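PDB 3ZTV: NAD nucleotidase from Haemophilus influenzae, which degrades NAD to adenosine and nicotinamide riboside in the periplasm, acting as a zinc-dependent pyrophosphatase and 5'-nucleotidase of broad substrate range. Local coordinates for residues Asn233-Ser238 with Met327-Leu332; His298-Lys303 with Asp315-Ala320. All coordinates share one frame; numbering follows the deposited sequence.

Contact 1: Asn233-Ser238 with Met327-Leu332; sequences NDELRS and MKSISL
Glu235, in the first turn of the short helix 234-238, faces Ser329 of the type I beta turn Met327-Ile330, their CA atoms 6.9 Å apart, and the turn leads directly into strand 330-332. In this calcineurin-like 5'-nucleotidase that strand is an edge of the seven-stranded mixed sheet, beside strand 284-295, where Ser329 and Ser331 make backbone hydrogen bonds with Val293. Here a single carboxylate receives two successive backbone N-H groups of a turn. The chain of Glu235 runs extended beyond CG, and its carboxylate meets the turn with both syn lone pairs: OE2 accepts from Lys328 N at 3.0 Å, and OE1 accepts from Ser329 N at 2.8 Å. A third donor, the Ser329 hydroxyl, reaches OE1 from above the carboxylate plane, so three bonds fix the tilt of this group. The hydroxyl in turn accepts from Asn233 ND2, nearly in the amide plane and almost straight (166°). Asn233 is the N-cap of the helix; with CG between the backbone N and the carbonyl carbon (chi1 56°), its OD1 turns back to accept from Leu236 N while ND2 extends to the turn. Apolar contacts flank this network. Leu236 CD2 lies 3.8 Å from Ser329 CB and also meets Ile330 CD1. Met327, bent at chi3 (63°), brings its methyl CE to 3.8 Å from Glu235 CB.

Contact 2: His298-Lys303 with Asp315-Ala320; sequences HKLQVK and DERKKA
Polar contact between loop and helix rests on Arg317, whose NH2 donates to His298 O across 2.9 Å. The bond is weak, bent to 122° at the hydrogen, although the oxygen lies near the guanidinium plane. The other terminal nitrogen, NH1, has its partners outside the two segments: it donates to the backbone oxygen of Leu312 and forms a salt bridge with Glu311. The same Glu311 carboxylate accepts from Leu300 N and from the side-chain amide of Gln301, so one acidic residue serves both the arginine and the backbone and side chain of the segment 298-303. Two short antiparallel strands, 301-303 and 309-311, form a beta hairpin that is followed immediately by helix 314-325; the contact folds that helix back against the approach to the first strand. Van der Waals packing does the rest. Leu300 lies over one face of the guanidinium, with CD1 3.9 Å above the plane and over its centre, while CB sits 3.9 Å from NH1. Arg317 reaches this position with CG anti to the backbone N (chi1 -167°) and its chain extended from CG to NE, which brings the flat group out to Leu300. One turn further along the helix, Ala320 CB touches Leu300 CD1 at 4.3 Å, and Leu321 and Leu324 of the same helix also pack on Leu300, as does Val41 of strand 37-43.

Overall arrangement
The two contacts illustrate how a local unit can be nested within a long-range closure. Contact 1 closes a long loop that contains strands of the two large sheets; contact 2 closes a local hairpin-helix unit inside it, and helix 314-325 links them, leading from the hairpin to the turn before strand 330-332. Their centres are about 17 Å apart and their nearest atoms about 7 Å, without touching. Both are partly buried and distant from the zinc and adenosine sites. Contact 1 includes strand 330-332, one of the two edge strands of its sheet, and relies on a carboxylate and an amide directed at backbone and hydroxyl groups; contact 2, farther from the chain's centre, pairs a small leucine-centred apolar patch with an arginine whose salt bridge is to Glu311, in the hairpin strand 309-311.

Contact 1: Asn233-Ser238 with Met327-Leu332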
loop_
_atom_site.group_PDB
_atom_site.type_symbol
_atom_site.label_atom_id
_atom_site.label_comp_id
_atom_site.label_asym_id
_atom_site.label_seq_id
_atom_site.Cartn_x
_atom_site.Cartn_y
_atom_site.Cartn_z
ATOM N N ASN A 233 29.004 -4.390 -19.625
ATOM C CA ASN A 233 29.405 -3.539 -20.740
ATOM C C ASN A 233 29.975 -4.419 -21.837
ATOM O O ASN A 233 29.983 -5.646 -21.722
ATOM C CB ASN A 233 30.440 -2.517 -20.276
ATOM C CG ASN A 233 31.663 -3.166 -19.639
ATOM O OD1 ASN A 233 32.025 -4.303 -19.959
ATOM N ND2 ASN A 233 32.317 -2.436 -18.749
ATOM N N ASP A 234 30.433 -3.793 -22.913
ATOM C CA ASP A 234 30.932 -4.550 -24.058
ATOM C C ASP A 234 32.102 -5.468 -23.720
ATOM O O ASP A 234 32.180 -6.574 -24.244
ATOM C CB ASP A 234 31.279 -3.618 -25.223
ATOM C CG ASP A 234 30.047 -3.011 -25.864
ATOM O OD1 ASP A 234 28.942 -3.580 -25.700
ATOM O OD2 ASP A 234 30.184 -1.963 -26.527
ATOM N N GLU A 235 33.010 -5.011 -22.864
ATOM C CA GLU A 235 34.113 -5.864 -22.412
ATOM C C GLU A 235 33.600 -7.166 -21.795
ATOM O O GLU A 235 34.048 -8.255 -22.149
ATOM C CB GLU A 235 35.000 -5.137 -21.397
ATOM C CG GLU A 235 36.084 -4.240 -21.990
ATOM C CD GLU A 235 37.105 -3.792 -20.949
ATOM O OE1 GLU A 235 36.872 -4.025 -19.739
ATOM O OE2 GLU A 235 38.150 -3.212 -21.326
ATOM N N LEU A 236 32.654 -7.065 -20.871
ATOM C CA LEU A 236 32.160 -8.264 -20.204
ATOM C C LEU A 236 31.319 -9.131 -21.142
ATOM O O LEU A 236 31.343 -10.366 -21.051
ATOM C CB LEU A 236 31.390 -7.888 -18.937
ATOM C CG LEU A 236 32.208 -7.099 -17.906
ATOM C CD1 LEU A 236 31.389 -6.923 -16.625
ATOM C CD2 LEU A 236 33.553 -7.765 -17.589
ATOM N N ARG A 237 30.605 -8.498 -22.073
ATOM C CA ARG A 237 29.885 -9.255 -23.095
ATOM C C ARG A 237 30.851 -10.067 -23.962
ATOM O O ARG A 237 30.528 -11.188 -24.364
ATOM C CB ARG A 237 29.048 -8.330 -23.979
ATOM C CG ARG A 237 27.898 -7.686 -23.251
ATOM C CD ARG A 237 27.097 -6.746 -24.152
ATOM N NE ARG A 237 26.110 -6.058 -23.330
ATOM C CZ ARG A 237 26.178 -4.785 -22.965
ATOM N NH1 ARG A 237 27.155 -3.993 -23.403
ATOM N NH2 ARG A 237 25.233 -4.290 -22.182
ATOM N N SER A 238 32.036 -9.520 -24.226
ATOM C CA SER A 238 33.005 -10.198 -25.093
ATOM C C SER A 238 33.526 -11.489 -24.461
ATOM O O SER A 238 33.997 -12.389 -25.165
ATOM C CB SER A 238 34.173 -9.268 -25.445
ATOM O OG SER A 238 35.110 -9.159 -24.384
ATOM N N MET A 327 42.082 -5.528 -20.021
ATOM C CA MET A 327 40.683 -5.142 -19.848
ATOM C C MET A 327 40.430 -4.299 -18.609
ATOM O O MET A 327 40.814 -4.668 -17.501
ATOM C CB MET A 327 39.800 -6.382 -19.831
ATOM C CG MET A 327 39.957 -7.202 -21.084
ATOM S SD MET A 327 39.032 -8.737 -21.052
ATOM C CE MET A 327 37.378 -8.097 -20.936
ATOM N N LYS A 328 39.762 -3.169 -18.816
ATOM C CA LYS A 328 39.457 -2.221 -17.754
ATOM C C LYS A 328 38.520 -2.804 -16.692
ATOM O O LYS A 328 38.599 -2.441 -15.517
ATOM C CB LYS A 328 38.840 -0.956 -18.371
ATOM C CG LYS A 328 38.524 0.144 -17.385
ATOM C CD LYS A 328 38.327 1.472 -18.106
ATOM C CE LYS A 328 38.327 2.618 -17.112
ATOM N NZ LYS A 328 39.405 2.438 -16.095
ATOM N N SER A 329 37.636 -3.706 -17.105
ATOM C CA SER A 329 36.576 -4.212 -16.229
ATOM C C SER A 329 36.929 -5.534 -15.542
ATOM O O SER A 329 36.087 -6.115 -14.866
ATOM C CB SER A 329 35.276 -4.381 -17.016
ATOM O OG SER A 329 34.948 -3.194 -17.733
ATOM N N ILE A 330 38.145 -6.029 -15.767
ATOM C CA ILE A 330 38.661 -7.214 -15.083
ATOM C C ILE A 330 39.741 -6.760 -14.116
ATOM O O ILE A 330 40.642 -6.003 -14.493
ATOM C CB ILE A 330 39.271 -8.241 -16.077
ATOM C CG1 ILE A 330 38.221 -8.708 -17.087
ATOM C CG2 ILE A 330 39.918 -9.415 -15.324
ATOM C CD1 ILE A 330 37.029 -9.432 -16.470
ATOM N N SER A 331 39.665 -7.215 -12.872
ATOM C CA SER A 331 40.690 -6.899 -11.897
ATOM C C SER A 331 41.300 -8.206 -11.410
ATOM O O SER A 331 40.622 -9.027 -10.793
ATOM C CB SER A 331 40.075 -6.136 -10.729
ATOM O OG SER A 331 41.072 -5.636 -9.861
ATOM N N LEU A 332 42.583 -8.411 -11.686
ATOM C CA LEU A 332 43.242 -9.683 -11.357
ATOM C C LEU A 332 43.955 -9.689 -10.011
ATOM O O LEU A 332 44.694 -8.759 -9.676
ATOM C CB LEU A 332 44.255 -10.074 -12.444
ATOM C CG LEU A 332 43.703 -10.310 -13.845
ATOM C CD1 LEU A 332 44.835 -10.346 -14.868
ATOM C CD2 LEU A 332 42.879 -11.583 -13.914
#

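Contact 2: His298-Lys303 with Asp315-Ala320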
loop_
_atom_site.group_PDB
_atom_site.type_symbol
_atom_site.label_atom_id
_atom_site.label_comp_id
_atom_site.label_asym_id
_atom_site.label_seq_id
_atom_site.Cartn_x
_atom_site.Cartn_y
_atom_site.Cartn_z
ATOM N N HIS A 298 45.216 -17.472 -11.755
ATOM C CA HIS A 298 45.892 -18.752 -11.503
ATOM C C HIS A 298 45.204 -19.983 -12.085
ATOM O O HIS A 298 45.860 -21.012 -12.314
ATOM C CB HIS A 298 46.166 -18.920 -10.006
ATOM C CG HIS A 298 47.011 -17.827 -9.434
ATOM N ND1 HIS A 298 48.315 -17.611 -9.830
ATOM C CD2 HIS A 298 46.731 -16.860 -8.529
ATOM C CE1 HIS A 298 48.805 -16.571 -9.178
ATOM N NE2 HIS A 298 47.864 -16.097 -8.382
ATOM N N LYS A 299 43.900 -19.898 -12.319
ATOM C CA LYS A 299 43.169 -20.978 -12.969
ATOM C C LYS A 299 42.745 -20.533 -14.352
ATOM O O LYS A 299 41.913 -19.635 -14.504
ATOM C CB LYS A 299 41.942 -21.418 -12.156
ATOM C CG LYS A 299 41.115 -22.524 -12.833
ATOM C CD LYS A 299 39.836 -22.846 -12.067
ATOM C CE LYS A 299 40.123 -23.632 -10.800
ATOM N NZ LYS A 299 38.889 -23.785 -9.977
ATOM N N LEU A 300 43.327 -21.157 -15.365
ATOM C CA LEU A 300 42.952 -20.886 -16.741
ATOM C C LEU A 300 42.879 -22.228 -17.456
ATOM O O LEU A 300 43.841 -22.653 -18.109
ATOM C CB LEU A 300 43.980 -19.972 -17.413
ATOM C CG LEU A 300 44.166 -18.570 -16.812
ATOM C CD1 LEU A 300 45.435 -17.927 -17.346
ATOM C CD2 LEU A 300 42.954 -17.667 -17.056
ATOM N N GLN A 301 41.747 -22.905 -17.316
ATOM C CA GLN A 301 41.609 -24.271 -17.819
ATOM C C GLN A 301 40.707 -24.354 -19.042
ATOM O O GLN A 301 39.643 -23.740 -19.089
ATOM C CB GLN A 301 41.085 -25.195 -16.719
ATOM C CG GLN A 301 42.020 -25.323 -15.533
ATOM C CD GLN A 301 41.428 -26.150 -14.415
ATOM O OE1 GLN A 301 40.349 -26.726 -14.558
ATOM N NE2 GLN A 301 42.129 -26.206 -13.291
ATOM N N VAL A 302 41.150 -25.112 -20.042
ATOM C CA VAL A 302 40.345 -25.379 -21.224
ATOM C C VAL A 302 40.218 -26.893 -21.416
ATOM O O VAL A 302 41.069 -27.657 -20.955
ATOM C CB VAL A 302 40.949 -24.726 -22.485
ATOM C CG1 VAL A 302 41.085 -23.213 -22.286
ATOM C CG2 VAL A 302 42.298 -25.349 -22.815
ATOM N N LYS A 303 39.146 -27.324 -22.069
ATOM C CA LYS A 303 38.873 -28.751 -22.248
ATOM C C LYS A 303 39.680 -29.310 -23.412
ATOM O O LYS A 303 39.621 -28.781 -24.522
ATOM C CB LYS A 303 37.376 -28.966 -22.490
ATOM C CG LYS A 303 36.909 -30.414 -22.501
ATOM C CD LYS A 303 35.407 -30.475 -22.753
ATOM C CE LYS A 303 34.874 -31.902 -22.772
ATOM N NZ LYS A 303 34.561 -32.411 -21.407
ATOM N N ASP A 315 52.970 -20.163 -24.487
ATOM C CA ASP A 315 52.470 -18.961 -25.153
ATOM C C ASP A 315 50.952 -18.809 -25.054
ATOM O O ASP A 315 50.440 -17.690 -24.967
ATOM C CB ASP A 315 52.911 -18.918 -26.621
ATOM C CG ASP A 315 54.386 -18.607 -26.778
ATOM O OD1 ASP A 315 55.050 -18.317 -25.761
ATOM O OD2 ASP A 315 54.879 -18.640 -27.928
ATOM N N GLU A 316 50.229 -19.926 -25.069
ATOM C CA GLU A 316 48.775 -19.866 -24.974
ATOM C C GLU A 316 48.347 -19.269 -23.632
ATOM O O GLU A 316 47.401 -18.479 -23.572
ATOM C CB GLU A 316 48.126 -21.240 -25.190
ATOM C CG GLU A 316 46.660 -21.143 -25.616
ATOM C CD GLU A 316 45.971 -22.490 -25.751
ATOM O OE1 GLU A 316 46.587 -23.523 -25.413
ATOM O OE2 GLU A 316 44.802 -22.510 -26.194
ATOM N N ARG A 317 49.045 -19.631 -22.560
ATOM C CA ARG A 317 48.723 -19.071 -21.250
ATOM C C ARG A 317 49.066 -17.586 -21.216
ATOM O O ARG A 317 48.313 -16.777 -20.672
ATOM C CB ARG A 317 49.444 -19.807 -20.118
ATOM C CG ARG A 317 48.879 -19.437 -18.752
ATOM C CD ARG A 317 49.556 -20.178 -17.612
ATOM N NE ARG A 317 48.840 -19.950 -16.359
ATOM C CZ ARG A 317 47.814 -20.682 -15.935
ATOM N NH1 ARG A 317 47.372 -21.705 -16.657
ATOM N NH2 ARG A 317 47.223 -20.385 -14.789
ATOM N N LYS A 318 50.208 -17.229 -21.793
ATOM C CA LYS A 318 50.622 -15.831 -21.847
ATOM C C LYS A 318 49.605 -14.965 -22.592
ATOM O O LYS A 318 49.276 -13.863 -22.142
ATOM C CB LYS A 318 52.019 -15.710 -22.465
ATOM C CG LYS A 318 53.130 -16.255 -21.575
ATOM C CD LYS A 318 54.504 -16.108 -22.225
ATOM C CE LYS A 318 55.623 -16.571 -21.296
ATOM N NZ LYS A 318 55.589 -18.041 -21.036
ATOM N N LYS A 319 49.081 -15.465 -23.708
ATOM C CA LYS A 319 48.088 -14.716 -24.478
ATOM C C LYS A 319 46.791 -14.532 -23.691
ATOM O O LYS A 319 46.155 -13.475 -23.751
ATOM C CB LYS A 319 47.792 -15.414 -25.808
ATOM C CG LYS A 319 48.940 -15.365 -26.805
ATOM C CD LYS A 319 48.676 -16.276 -27.990
ATOM C CE LYS A 319 49.907 -16.394 -28.877
ATOM N NZ LYS A 319 49.758 -17.493 -29.872
ATOM N N ALA A 320 46.395 -15.574 -22.966
ATOM C CA ALA A 320 45.215 -15.519 -22.111
ATOM C C ALA A 320 45.372 -14.441 -21.044
ATOM O O ALA A 320 44.478 -13.612 -20.843
ATOM C CB ALA A 320 44.980 -16.877 -21.468
#